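Side-chain contacts in endoglucanase EG-II (Hypocrea jecorina, PDB 3QR3), which hydrolyses internal beta-1,4-glucosidic bonds of cellulose as an endo-acting cellulase of glycoside hydrolase family 5: residues Q88-C93 and S134-Q139; A200-T205 and L214-H219; K220-D225 and A231-N236; S243-W248 and D285-Y290. All blocks are in the same frame, centred on the assembly; numbering follows the deposited sequence.

Contact 1: residues Q88-C93 and S134-Q139; sequences QLVQGC and SKYASQ
Gln91 and Gln139 join two neighbouring helices of the outer layer of a TIM barrel through a paired amide contact, with Val90 and Tyr136 packed alongside. One partner sits on helix 80-95, the other on the type I turn from Tyr136 to Gln139 at the end of the next helix. The two carboxamides are nearly coplanar, their planes 14° apart, and each gives one N-H and receives one. Gln91 NE2 donates to Gln139 OE1 at 3.0 Å, in the carbonyl plane and on a lone pair; Gln139 NE2 answers with a bond of 3.1 Å to Gln91 OE1, its donor tilted 15° from the carbonyl plane. Both bonds are close to straight and hold the amides nearly in one plane; the further bond of Gln91 NE2 to Asp87 OD1 marks its nitrogen end, and so the oxygen end of Gln139. The side chains cross at about a right angle: Gln91 bends at chi2 (-51°) to turn its amide toward a Gln139 that runs extended beyond CG.

Beside the amides lies the Tyr136 ring. Gln91 NE2 stands at its edge, 3.9 Å from Tyr136 CE1, while Val90 approaches obliquely, its CG1 3.8 Å from Tyr136 CE1 and its CG2 3.7 Å from Tyr136 OH. Lys135 CG covers one face of the ring. Asp87 OD1 is also hydrogen-bonded to Tyr136 OH, tying the two halves together. The amide pair on the outer side and the apolar packing beneath it link the helices that precede and follow strand 99-104, the side-by-side packing of successive helices found around a (beta/alpha)8 barrel.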
loop_
_atom_site.group_PDB
_atom_site.type_symbol
_atom_site.label_atom_id
_atom_site.label_comp_id
_atom_site.label_asym_id
_atom_site.label_seq_id
_atom_site.Cartn_x
_atom_site.Cartn_y
_atom_site.Cartn_z
ATOM N N GLN A 88 8.206 6.844 -13.513
ATOM C CA GLN A 88 7.221 7.077 -14.565
ATOM C C GLN A 88 5.833 6.706 -14.066
ATOM O O GLN A 88 4.854 7.380 -14.373
ATOM C CB GLN A 88 7.538 6.283 -15.846
ATOM C CG GLN A 88 8.750 6.768 -16.609
ATOM C CD GLN A 88 9.097 5.848 -17.777
ATOM O OE1 GLN A 88 8.225 5.200 -18.352
ATOM N NE2 GLN A 88 10.370 5.793 -18.125
ATOM N N LEU A 89 5.748 5.622 -13.307
ATOM C CA LEU A 89 4.460 5.189 -12.776
ATOM C C LEU A 89 3.994 6.168 -11.679
ATOM O O LEU A 89 2.824 6.553 -11.618
ATOM C CB LEU A 89 4.564 3.758 -12.240
ATOM C CG LEU A 89 3.268 3.123 -11.733
ATOM C CD1 LEU A 89 2.248 3.034 -12.863
ATOM C CD2 LEU A 89 3.558 1.748 -11.141
ATOM N N VAL A 90 4.928 6.590 -10.842
ATOM C CA VAL A 90 4.640 7.584 -9.803
ATOM C C VAL A 90 4.107 8.905 -10.375
ATOM O O VAL A 90 3.088 9.415 -9.917
ATOM C CB VAL A 90 5.891 7.879 -8.939
ATOM C CG1 VAL A 90 5.592 8.961 -7.896
ATOM C CG2 VAL A 90 6.375 6.608 -8.260
ATOM N N GLN A 91 4.796 9.455 -11.375
ATOM C CA GLN A 91 4.349 10.696 -11.998
ATOM C C GLN A 91 3.017 10.531 -12.728
ATOM O O GLN A 91 2.207 11.449 -12.754
ATOM C CB GLN A 91 5.421 11.271 -12.930
ATOM C CG GLN A 91 6.733 11.615 -12.228
ATOM C CD GLN A 91 6.530 12.482 -10.985
ATOM O OE1 GLN A 91 5.685 13.374 -10.966
ATOM N NE2 GLN A 91 7.305 12.209 -9.940
ATOM N N GLY A 92 2.776 9.355 -13.296
ATOM C CA GLY A 92 1.518 9.115 -13.977
ATOM C C GLY A 92 0.374 9.205 -12.989
ATOM O O GLY A 92 -0.694 9.754 -13.273
ATOM N N CYS A 93 0.612 8.657 -11.808
ATOM C CA CYS A 93 -0.361 8.694 -10.728
ATOM C C CYS A 93 -0.567 10.137 -10.250
ATOM O O CYS A 93 -1.696 10.610 -10.116
ATOM C CB CYS A 93 0.135 7.805 -9.583
ATOM S SG CYS A 93 -0.778 7.963 -8.062
ATOM N N SER A 134 14.277 12.355 -0.408
ATOM C CA SER A 134 14.977 13.436 -1.093
ATOM C C SER A 134 14.429 13.629 -2.509
ATOM O O SER A 134 14.195 14.758 -2.950
ATOM C CB SER A 134 16.478 13.159 -1.137
ATOM O OG SER A 134 17.152 14.183 -1.849
ATOM N N LYS A 135 14.208 12.525 -3.217
ATOM C CA LYS A 135 13.672 12.610 -4.573
ATOM C C LYS A 135 12.288 13.253 -4.575
ATOM O O LYS A 135 11.982 14.082 -5.423
ATOM C CB LYS A 135 13.583 11.223 -5.210
ATOM C CG LYS A 135 13.042 11.235 -6.644
ATOM C CD LYS A 135 13.183 9.865 -7.309
ATOM C CE LYS A 135 12.832 9.935 -8.791
ATOM N NZ LYS A 135 13.860 10.678 -9.579
ATOM N N TYR A 136 11.457 12.876 -3.609
ATOM C CA TYR A 136 10.053 13.262 -3.627
ATOM C C TYR A 136 9.690 14.396 -2.669
ATOM O O TYR A 136 8.517 14.721 -2.509
ATOM C CB TYR A 136 9.188 12.028 -3.361
ATOM C CG TYR A 136 9.261 11.052 -4.510
ATOM C CD1 TYR A 136 8.850 11.431 -5.773
ATOM C CD2 TYR A 136 9.778 9.770 -4.345
ATOM C CE1 TYR A 136 8.927 10.567 -6.845
ATOM C CE2 TYR A 136 9.854 8.885 -5.421
ATOM C CZ TYR A 136 9.424 9.295 -6.665
ATOM O OH TYR A 136 9.490 8.448 -7.754
ATOM N N ALA A 137 10.700 15.000 -2.050
ATOM C CA ALA A 137 10.469 16.013 -1.017
ATOM C C ALA A 137 9.495 17.113 -1.443
ATOM O O ALA A 137 8.683 17.563 -0.640
ATOM C CB ALA A 137 11.796 16.619 -0.552
ATOM N N SER A 138 9.572 17.538 -2.700
ATOM C CA SER A 138 8.775 18.671 -3.164
ATOM C C SER A 138 7.384 18.268 -3.646
ATOM O O SER A 138 6.592 19.125 -4.017
ATOM C CB SER A 138 9.496 19.415 -4.289
ATOM O OG SER A 138 9.562 18.610 -5.459
ATOM N N GLN A 139 7.083 16.971 -3.638
ATOM C CA GLN A 139 5.781 16.492 -4.120
ATOM C C GLN A 139 4.905 15.998 -2.971
ATOM O O GLN A 139 5.054 14.870 -2.503
ATOM C CB GLN A 139 5.976 15.419 -5.187
ATOM C CG GLN A 139 6.796 15.927 -6.362
ATOM C CD GLN A 139 6.842 14.956 -7.525
ATOM O OE1 GLN A 139 7.461 13.892 -7.443
ATOM N NE2 GLN A 139 6.208 15.328 -8.628
#

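Contact 2: residues A200-T205 and L214-H219; sequences ALSQVT and LIFDVH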
loop_
_atom_site.group_PDB
_atom_site.type_symbol
_atom_site.label_atom_id
_atom_site.label_comp_id
_atom_site.label_asym_id
_atom_site.label_seq_id
_atom_site.Cartn_x
_atom_site.Cartn_y
_atom_site.Cartn_z
ATOM N N ALA A 200 3.020 0.373 20.295
ATOM C CA ALA A 200 4.411 0.640 19.945
ATOM C C ALA A 200 4.522 1.749 18.889
ATOM O O ALA A 200 5.323 2.671 19.024
ATOM C CB ALA A 200 5.097 -0.635 19.455
ATOM N N LEU A 201 3.719 1.654 17.832
ATOM C CA LEU A 201 3.799 2.627 16.744
ATOM C C LEU A 201 3.257 4.004 17.128
ATOM O O LEU A 201 3.605 5.014 16.509
ATOM C CB LEU A 201 3.086 2.097 15.502
ATOM C CG LEU A 201 3.768 0.881 14.881
ATOM C CD1 LEU A 201 2.875 0.247 13.814
ATOM C CD2 LEU A 201 5.136 1.262 14.307
ATOM N N SER A 202 2.395 4.047 18.141
ATOM C CA SER A 202 1.883 5.318 18.639
ATOM C C SER A 202 2.977 6.234 19.189
ATOM O O SER A 202 2.757 7.437 19.346
ATOM C CB SER A 202 0.810 5.095 19.714
ATOM O OG SER A 202 -0.391 4.619 19.130
ATOM N N GLN A 203 4.149 5.671 19.483
ATOM C CA GLN A 203 5.244 6.438 20.084
ATOM C C GLN A 203 6.111 7.119 19.022
ATOM O O GLN A 203 6.991 7.916 19.347
ATOM C CB GLN A 203 6.117 5.531 20.961
ATOM C CG GLN A 203 5.333 4.582 21.876
ATOM C CD GLN A 203 4.226 5.284 22.648
ATOM O OE1 GLN A 203 4.411 6.390 23.154
ATOM N NE2 GLN A 203 3.062 4.636 22.742
ATOM N N VAL A 204 5.869 6.795 17.755
ATOM C CA VAL A 204 6.659 7.348 16.658
ATOM C C VAL A 204 6.231 8.787 16.406
ATOM O O VAL A 204 5.052 9.074 16.364
ATOM C CB VAL A 204 6.495 6.493 15.368
ATOM C CG1 VAL A 204 7.191 7.148 14.177
ATOM C CG2 VAL A 204 7.035 5.095 15.595
ATOM N N THR A 205 7.190 9.695 16.258
ATOM C CA THR A 205 6.865 11.091 16.040
ATOM C C THR A 205 7.737 11.717 14.971
ATOM O O THR A 205 8.803 11.211 14.669
ATOM C CB THR A 205 7.088 11.944 17.326
ATOM O OG1 THR A 205 8.477 11.909 17.698
ATOM C CG2 THR A 205 6.214 11.452 18.482
ATOM N N LEU A 214 1.207 11.113 10.303
ATOM C CA LEU A 214 1.722 9.772 10.502
ATOM C C LEU A 214 0.500 8.905 10.683
ATOM O O LEU A 214 -0.197 8.998 11.692
ATOM C CB LEU A 214 2.641 9.706 11.731
ATOM C CG LEU A 214 3.868 10.621 11.720
ATOM C CD1 LEU A 214 4.730 10.403 12.974
ATOM C CD2 LEU A 214 4.716 10.427 10.459
ATOM N N ILE A 215 0.226 8.079 9.678
ATOM C CA ILE A 215 -1.042 7.383 9.586
ATOM C C ILE A 215 -0.825 5.898 9.778
ATOM O O ILE A 215 0.075 5.326 9.172
ATOM C CB ILE A 215 -1.675 7.631 8.198
ATOM C CG1 ILE A 215 -1.699 9.138 7.886
ATOM C CG2 ILE A 215 -3.067 6.983 8.104
ATOM C CD1 ILE A 215 -2.520 9.973 8.895
ATOM N N PHE A 216 -1.639 5.267 10.621
ATOM C CA PHE A 216 -1.510 3.828 10.802
ATOM C C PHE A 216 -1.959 3.108 9.531
ATOM O O PHE A 216 -2.995 3.423 8.965
ATOM C CB PHE A 216 -2.286 3.349 12.029
ATOM C CG PHE A 216 -1.768 3.928 13.337
ATOM C CD1 PHE A 216 -0.471 3.660 13.769
ATOM C CD2 PHE A 216 -2.577 4.727 14.123
ATOM C CE1 PHE A 216 0.010 4.187 14.971
ATOM C CE2 PHE A 216 -2.112 5.256 15.324
ATOM C CZ PHE A 216 -0.812 4.984 15.752
ATOM N N ASP A 217 -1.165 2.145 9.083
ATOM C CA ASP A 217 -1.411 1.479 7.795
ATOM C C ASP A 217 -1.820 0.035 8.074
ATOM O O ASP A 217 -1.003 -0.749 8.549
ATOM C CB ASP A 217 -0.102 1.507 6.985
ATOM C CG ASP A 217 -0.281 1.127 5.531
ATOM O OD1 ASP A 217 -1.149 0.277 5.238
ATOM O OD2 ASP A 217 0.472 1.668 4.681
ATOM N N VAL A 218 -3.073 -0.322 7.799
ATOM C CA VAL A 218 -3.516 -1.704 8.014
ATOM C C VAL A 218 -3.991 -2.383 6.734
ATOM O O VAL A 218 -4.307 -1.714 5.756
ATOM C CB VAL A 218 -4.634 -1.803 9.073
ATOM C CG1 VAL A 218 -4.101 -1.415 10.460
ATOM C CG2 VAL A 218 -5.823 -0.946 8.681
ATOM N N HIS A 219 -4.020 -3.719 6.767
ATOM C CA HIS A 219 -4.537 -4.560 5.701
ATOM C C HIS A 219 -5.635 -5.447 6.273
ATOM O O HIS A 219 -5.611 -5.782 7.452
ATOM C CB HIS A 219 -3.428 -5.471 5.169
ATOM C CG HIS A 219 -2.387 -4.757 4.372
ATOM N ND1 HIS A 219 -1.471 -5.422 3.583
ATOM C CD2 HIS A 219 -2.131 -3.436 4.213
ATOM C CE1 HIS A 219 -0.686 -4.543 2.988
ATOM N NE2 HIS A 219 -1.067 -3.330 3.351
#
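With CG of Phe216 anti to its own carbonyl carbon (chi1 -63°), the ring leans from the strand toward the turn at Leu201 and Ser202; Leu214, with the same first torsion and an extended chi2 of -177°, sends CD1 toward Val204 and Thr205. Phe216 meets the turn with the rim of its ring. Leu201 CB lies 3.8 Å from Phe216 CE1 near the ring plane, and the backbone carbons Leu201 C and Ser202 CA are also in plane at that edge. Ser202 OG arrives obliquely, 3.4 Å from Phe216 CZ, while its hydroxyl is hydrogen-bonded to Ala198 O, four residues earlier.

These residues belong to a beta-alpha-beta unit of the TIM barrel: strand 179-182, the short helix 197-201, then strand 214-219. A type I turn from Leu201 to Val204, closed by Val204 N to Leu201 O at 3.1 Å, follows on, and it is what the strand's side chains pack against. No hydrogen bond crosses the contact. Replacing Phe216 by an alanine would probably open a gap under Leu201 and Ser202 and leave the rings of Phe192 and Trp248, both of which meet it, without their common partner.

At the end of the turn and just past it, Leu214 CD1 settles 3.7 Å from Val204 O and 3.8 Å from Thr205 CA, so it touches backbone more closely than side chain; Val204 CG1 is 4.3 Å from Leu214 CD1. Val204 and Leu214 both also touch Leu181 of the adjacent strand and residues of helix 155-171, including Val166 and Arg170 respectively.

Contact 3: residues K220-D225 and A231-N236; sequences KYLDSD and AECTTN. With SO4 (sulfate ion), chain F.
Leu222 O takes the strongest bond between the two segments, from Thr234 N at 2.8 Å with an N-H...O angle of 170°, the donor lying almost in line with the C=O bond. Thr235 N adds a weak bond to the same oxygen, and Cys233 CA offers it a CA-H...O contact, so three consecutive residues converge on one carbonyl. The two segments belong to one long loop between strand 214-219 and helix 238-251, a beta-alpha loop at the C-terminal end of the barrel strands, the end that carries the active site in TIM-barrel enzymes.

A water extends the backbone link, accepting from Ser224 N at 3.0 Å and donating to Glu232 O at 2.9 Å. At the outer side of the loop, consecutive amides hold a sulfate that probably came from the crystallisation liquor: Ala231 N reaches its O3 at 2.9 Å and Glu232 N its O2 at 2.8 Å. Asp223 keeps CG between its backbone N and carbonyl carbon (chi1 56°), which directs the carboxylate toward the intervening residues, where His230 ND1 and the backbone N of Gly228 and Thr229 bond to it. These bonds tie Asp223 to the residues between the two segments.

Apolar packing lies on the inner side. Cys233 is tied to Cys269 by a disulfide and so staples this loop to helix 267-281, and Leu222 reaches the same helix at Asp272, Met273 and Gln276. Leu222 CB presses against the disulfide sulfur at 3.6 Å from Cys233 SG, while Leu222 CG rests 3.4 Å from Thr235 O.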
loop_
_atom_site.group_PDB
_atom_site.type_symbol
_atom_site.label_atom_id
_atom_site.label_comp_id
_atom_site.label_asym_id
_atom_site.label_seq_id
_atom_site.Cartn_x
_atom_site.Cartn_y
_atom_site.Cartn_z
ATOM N N LYS A 220 -6.585 -5.857 5.442
ATOM C CA LYS A 220 -7.566 -6.842 5.889
ATOM C C LYS A 220 -8.264 -7.476 4.703
ATOM O O LYS A 220 -8.779 -6.775 3.829
ATOM C CB LYS A 220 -8.605 -6.213 6.828
ATOM C CG LYS A 220 -9.326 -7.227 7.723
ATOM C CD LYS A 220 -8.342 -7.983 8.630
ATOM C CE LYS A 220 -9.047 -9.029 9.489
ATOM N NZ LYS A 220 -9.677 -10.127 8.676
ATOM N N TYR A 221 -8.274 -8.804 4.677
ATOM C CA TYR A 221 -8.985 -9.544 3.646
ATOM C C TYR A 221 -10.268 -10.149 4.197
ATOM O O TYR A 221 -10.546 -10.071 5.398
ATOM C CB TYR A 221 -8.068 -10.592 2.981
ATOM C CG TYR A 221 -7.050 -9.903 2.114
ATOM C CD1 TYR A 221 -7.398 -9.427 0.857
ATOM C CD2 TYR A 221 -5.770 -9.656 2.574
ATOM C CE1 TYR A 221 -6.485 -8.761 0.065
ATOM C CE2 TYR A 221 -4.852 -8.988 1.793
ATOM C CZ TYR A 221 -5.216 -8.542 0.543
ATOM O OH TYR A 221 -4.312 -7.875 -0.241
ATOM N N LEU A 222 -11.072 -10.712 3.309
ATOM C CA LEU A 222 -12.436 -11.066 3.677
ATOM C C LEU A 222 -12.700 -12.561 3.570
ATOM O O LEU A 222 -13.811 -13.013 3.834
ATOM C CB LEU A 222 -13.449 -10.277 2.837
ATOM C CG LEU A 222 -13.629 -8.788 3.190
ATOM C CD1 LEU A 222 -12.374 -7.965 2.870
ATOM C CD2 LEU A 222 -14.840 -8.210 2.465
ATOM N N ASP A 223 -11.681 -13.326 3.198
ATOM C CA ASP A 223 -11.838 -14.771 3.126
ATOM C C ASP A 223 -11.592 -15.430 4.483
ATOM O O ASP A 223 -11.179 -14.771 5.440
ATOM C CB ASP A 223 -10.988 -15.392 2.006
ATOM C CG ASP A 223 -9.509 -15.067 2.122
ATOM O OD1 ASP A 223 -9.138 -14.196 2.939
ATOM O OD2 ASP A 223 -8.709 -15.694 1.381
ATOM N N SER A 224 -11.861 -16.731 4.554
ATOM C CA SER A 224 -11.864 -17.468 5.821
ATOM C C SER A 224 -10.569 -17.394 6.645
ATOM O O SER A 224 -10.615 -17.460 7.876
ATOM C CB SER A 224 -12.254 -18.932 5.575
ATOM O OG SER A 224 -11.421 -19.522 4.589
ATOM N N ASP A 225 -9.420 -17.258 5.984
ATOM C CA ASP A 225 -8.144 -17.200 6.704
ATOM C C ASP A 225 -7.412 -15.861 6.555
ATOM O O ASP A 225 -6.210 -15.774 6.802
ATOM C CB ASP A 225 -7.225 -18.333 6.254
ATOM C CG ASP A 225 -6.896 -18.259 4.779
ATOM O OD1 ASP A 225 -7.448 -17.371 4.092
ATOM O OD2 ASP A 225 -6.093 -19.092 4.305
ATOM N N ALA A 231 -11.609 -16.883 -3.526
ATOM C CA ALA A 231 -12.602 -16.051 -4.192
ATOM C C ALA A 231 -13.712 -15.625 -3.238
ATOM O O ALA A 231 -14.114 -14.463 -3.233
ATOM C CB ALA A 231 -13.194 -16.788 -5.404
ATOM N N GLU A 232 -14.190 -16.557 -2.416
ATOM C CA GLU A 232 -15.377 -16.305 -1.599
ATOM C C GLU A 232 -15.058 -15.463 -0.365
ATOM O O GLU A 232 -13.984 -15.591 0.214
ATOM C CB GLU A 232 -16.043 -17.624 -1.187
ATOM C CG GLU A 232 -16.529 -18.471 -2.370
ATOM C CD GLU A 232 -17.637 -17.791 -3.178
ATOM O OE1 GLU A 232 -18.460 -17.058 -2.584
ATOM O OE2 GLU A 232 -17.693 -17.997 -4.406
ATOM N N CYS A 233 -15.988 -14.590 0.017
ATOM C CA CYS A 233 -15.842 -13.822 1.249
ATOM C C CYS A 233 -16.725 -14.398 2.354
ATOM O O CYS A 233 -17.802 -14.932 2.092
ATOM C CB CYS A 233 -16.160 -12.347 1.015
ATOM S SG CYS A 233 -15.050 -11.541 -0.171
ATOM N N THR A 234 -16.254 -14.290 3.590
ATOM C CA THR A 234 -16.917 -14.917 4.721
ATOM C C THR A 234 -17.135 -13.920 5.859
ATOM O O THR A 234 -17.699 -14.268 6.898
ATOM C CB THR A 234 -16.087 -16.108 5.256
ATOM O OG1 THR A 234 -14.823 -15.634 5.731
ATOM C CG2 THR A 234 -15.834 -17.126 4.162
ATOM N N THR A 235 -16.688 -12.682 5.671
ATOM C CA THR A 235 -16.813 -11.675 6.728
ATOM C C THR A 235 -16.754 -10.270 6.138
ATOM O O THR A 235 -16.174 -10.061 5.066
ATOM C CB THR A 235 -15.697 -11.833 7.801
ATOM O OG1 THR A 235 -15.877 -10.873 8.855
ATOM C CG2 THR A 235 -14.310 -11.642 7.175
ATOM N N ASN A 236 -17.369 -9.316 6.831
ATOM C CA ASN A 236 -17.226 -7.906 6.481
ATOM C C ASN A 236 -16.241 -7.179 7.407
ATOM O O ASN A 236 -16.025 -5.973 7.273
ATOM C CB ASN A 236 -18.589 -7.204 6.476
ATOM C CG ASN A 236 -19.256 -7.229 7.829
ATOM O OD1 ASN A 236 -18.591 -7.323 8.858
ATOM N ND2 ASN A 236 -20.579 -7.145 7.838
HETATM S S SO4 F . -12.738 -20.260 -3.308
HETATM O O1 SO4 F . -12.294 -21.398 -2.504
HETATM O O2 SO4 F . -13.317 -19.266 -2.415
HETATM O O3 SO4 F . -11.590 -19.696 -4.026
HETATM O O4 SO4 F . -13.747 -20.684 -4.272
HETATM O O HOH W 1 -13.167 -17.715 1.987
#

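Contact 4: residues S243-W248 and D285-Y290; sequences SPLATW and DVYLGY. With SO4 (sulfate ion), chain K.
The ring of Tyr287 carries the methyl of its neighbour on one face and helix residues about its rim. Val286 CG2 stands 3.9 Å above the plane, offset toward the edge. At the rim, Leu245 CD2 lies near the plane, 4.1 Å from Tyr287 CE1. Ala246 CB approaches obliquely, 4.0 Å from Tyr287 CE2. The phenol thus wedges between two consecutive residues of helix 238-251. Its oxygen lies 3.4 Å from Leu245 CB and is hydrogen-bonded to Phe242 O, one turn earlier; Ala246 N is close too, but at too poor an angle to bond. Val286 CG2 also packs directly on the helix, 3.9 Å from Ala246 CA, where the small alanine lets the chains come near.

Trp248 uses its own edge differently. Its CG is anti to the backbone N (chi1 -177°), and NE1 gives a hydrogen bond of 3.0 Å to O4 of a sulfate whose sulfur lies in the indole plane. An alanine at Trp248 would probably leave Phe216 without this aromatic neighbour and the sulfate without its indole donor.

Asp285 adds a salt bridge to Arg250 farther along the helix. An outer helix seated on the N-terminal start of strand 287-296, last of the eight, is typical of the layered wall of a TIM barrel.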
loop_
_atom_site.group_PDB
_atom_site.type_symbol
_atom_site.label_atom_id
_atom_site.label_comp_id
_atom_site.label_asym_id
_atom_site.label_seq_id
_atom_site.Cartn_x
_atom_site.Cartn_y
_atom_site.Cartn_z
ATOM N N SER A 243 -14.561 -2.041 13.859
ATOM C CA SER A 243 -15.265 -1.358 14.950
ATOM C C SER A 243 -14.320 -1.086 16.135
ATOM O O SER A 243 -14.158 0.069 16.544
ATOM C CB SER A 243 -16.529 -2.122 15.389
ATOM O OG SER A 243 -17.184 -1.443 16.464
ATOM N N PRO A 244 -13.673 -2.136 16.676
ATOM C CA PRO A 244 -12.708 -1.915 17.763
ATOM C C PRO A 244 -11.602 -0.950 17.350
ATOM O O PRO A 244 -11.136 -0.156 18.166
ATOM C CB PRO A 244 -12.104 -3.298 17.997
ATOM C CG PRO A 244 -13.074 -4.260 17.433
ATOM C CD PRO A 244 -13.836 -3.562 16.351
ATOM N N LEU A 245 -11.164 -1.019 16.096
ATOM C CA LEU A 245 -10.100 -0.123 15.651
ATOM C C LEU A 245 -10.591 1.327 15.599
ATOM O O LEU A 245 -9.898 2.237 16.041
ATOM C CB LEU A 245 -9.538 -0.560 14.292
ATOM C CG LEU A 245 -8.389 0.278 13.728
ATOM C CD1 LEU A 245 -7.263 0.450 14.763
ATOM C CD2 LEU A 245 -7.854 -0.364 12.454
ATOM N N ALA A 246 -11.786 1.542 15.054
ATOM C CA ALA A 246 -12.358 2.889 14.996
ATOM C C ALA A 246 -12.409 3.536 16.384
ATOM O O ALA A 246 -12.026 4.698 16.561
ATOM C CB ALA A 246 -13.762 2.859 14.370
ATOM N N THR A 247 -12.899 2.777 17.356
ATOM C CA THR A 247 -13.002 3.250 18.733
ATOM C C THR A 247 -11.641 3.668 19.259
ATOM O O THR A 247 -11.487 4.763 19.808
ATOM C CB THR A 247 -13.566 2.150 19.645
ATOM O OG1 THR A 247 -14.874 1.787 19.183
ATOM C CG2 THR A 247 -13.649 2.637 21.106
ATOM N N TRP A 248 -10.657 2.786 19.084
ATOM C CA TRP A 248 -9.293 3.056 19.521
ATOM C C TRP A 248 -8.720 4.306 18.840
ATOM O O TRP A 248 -8.171 5.194 19.495
ATOM C CB TRP A 248 -8.387 1.846 19.262
ATOM C CG TRP A 248 -7.001 2.066 19.776
ATOM C CD1 TRP A 248 -6.556 1.843 21.045
ATOM C CD2 TRP A 248 -5.886 2.587 19.043
ATOM N NE1 TRP A 248 -5.230 2.185 21.148
ATOM C CE2 TRP A 248 -4.795 2.647 19.933
ATOM C CE3 TRP A 248 -5.702 3.005 17.721
ATOM C CZ2 TRP A 248 -3.536 3.106 19.545
ATOM C CZ3 TRP A 248 -4.451 3.464 17.337
ATOM C CH2 TRP A 248 -3.383 3.507 18.247
ATOM N N ASP A 285 -13.922 9.907 9.973
ATOM C CA ASP A 285 -13.109 10.758 10.839
ATOM C C ASP A 285 -11.804 10.046 11.224
ATOM O O ASP A 285 -10.761 10.676 11.359
ATOM C CB ASP A 285 -13.886 11.219 12.086
ATOM C CG ASP A 285 -14.310 10.067 12.985
ATOM O OD1 ASP A 285 -14.764 9.025 12.471
ATOM O OD2 ASP A 285 -14.205 10.217 14.221
ATOM N N VAL A 286 -11.869 8.730 11.391
ATOM C CA VAL A 286 -10.673 7.952 11.739
ATOM C C VAL A 286 -10.080 7.158 10.565
ATOM O O VAL A 286 -8.884 6.849 10.550
ATOM C CB VAL A 286 -10.938 7.016 12.942
ATOM C CG1 VAL A 286 -11.350 7.840 14.167
ATOM C CG2 VAL A 286 -12.017 5.999 12.604
ATOM N N TYR A 287 -10.905 6.814 9.581
ATOM C CA TYR A 287 -10.375 6.136 8.394
ATOM C C TYR A 287 -10.160 7.121 7.247
ATOM O O TYR A 287 -11.087 7.823 6.842
ATOM C CB TYR A 287 -11.270 4.968 7.969
ATOM C CG TYR A 287 -11.319 3.871 9.004
ATOM C CD1 TYR A 287 -10.165 3.184 9.358
ATOM C CD2 TYR A 287 -12.505 3.535 9.641
ATOM C CE1 TYR A 287 -10.188 2.186 10.308
ATOM C CE2 TYR A 287 -12.539 2.537 10.606
ATOM C CZ TYR A 287 -11.369 1.870 10.936
ATOM O OH TYR A 287 -11.375 0.873 11.882
ATOM N N LEU A 288 -8.928 7.178 6.745
ATOM C CA LEU A 288 -8.561 8.117 5.684
ATOM C C LEU A 288 -8.843 7.565 4.294
ATOM O O LEU A 288 -8.950 8.318 3.331
ATOM C CB LEU A 288 -7.077 8.491 5.776
ATOM C CG LEU A 288 -6.751 9.760 6.556
ATOM C CD1 LEU A 288 -5.241 9.997 6.592
ATOM C CD2 LEU A 288 -7.465 10.948 5.942
ATOM N N GLY A 289 -8.946 6.246 4.181
ATOM C CA GLY A 289 -9.207 5.658 2.883
ATOM C C GLY A 289 -9.101 4.151 2.813
ATOM O O GLY A 289 -8.765 3.482 3.794
ATOM N N TYR A 290 -9.418 3.616 1.642
ATOM C CA TYR A 290 -9.263 2.190 1.368
ATOM C C TYR A 290 -8.646 2.007 -0.010
ATOM O O TYR A 290 -8.888 2.807 -0.919
ATOM C CB TYR A 290 -10.605 1.450 1.444
ATOM C CG TYR A 290 -11.643 1.923 0.445
ATOM C CD1 TYR A 290 -11.663 1.440 -0.862
ATOM C CD2 TYR A 290 -12.611 2.847 0.817
ATOM C CE1 TYR A 290 -12.627 1.879 -1.777
ATOM C CE2 TYR A 290 -13.569 3.290 -0.078
ATOM C CZ TYR A 290 -13.579 2.806 -1.370
ATOM O OH TYR A 290 -14.547 3.262 -2.240
HETATM S S SO4 K . -1.988 3.004 23.281
HETATM O O1 SO4 K . -1.258 2.273 22.260
HETATM O O2 SO4 K . -1.289 2.873 24.555
HETATM O O3 SO4 K . -2.050 4.417 22.893
HETATM O O4 SO4 K . -3.328 2.429 23.396
#

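Three contacts lie in the barrel wall, contact 3 in a loop at its C-terminal end. Contacts 1 and 3 lie on opposite sides of the chain's centre, their own centres about 34 Å apart. Contacts 2 and 4 are the close pair, with centres about 13 Å apart: Phe216 CE2 packs 3.6 Å from Trp248 CZ3, and Ser202 OG lies 3.3 Å from Trp248 CH2, while Ile215 and Leu288 also touch. Contact 3 continues contact 2, since Lys220 follows His219 where strand 214-219 runs out toward the active-site end. There His219 bonds to Glu149 and Tyr221 to Glu260; family 5 enzymes place their catalytic glutamates at the ends of the fourth and seventh strands, consistent with a cleft beside both.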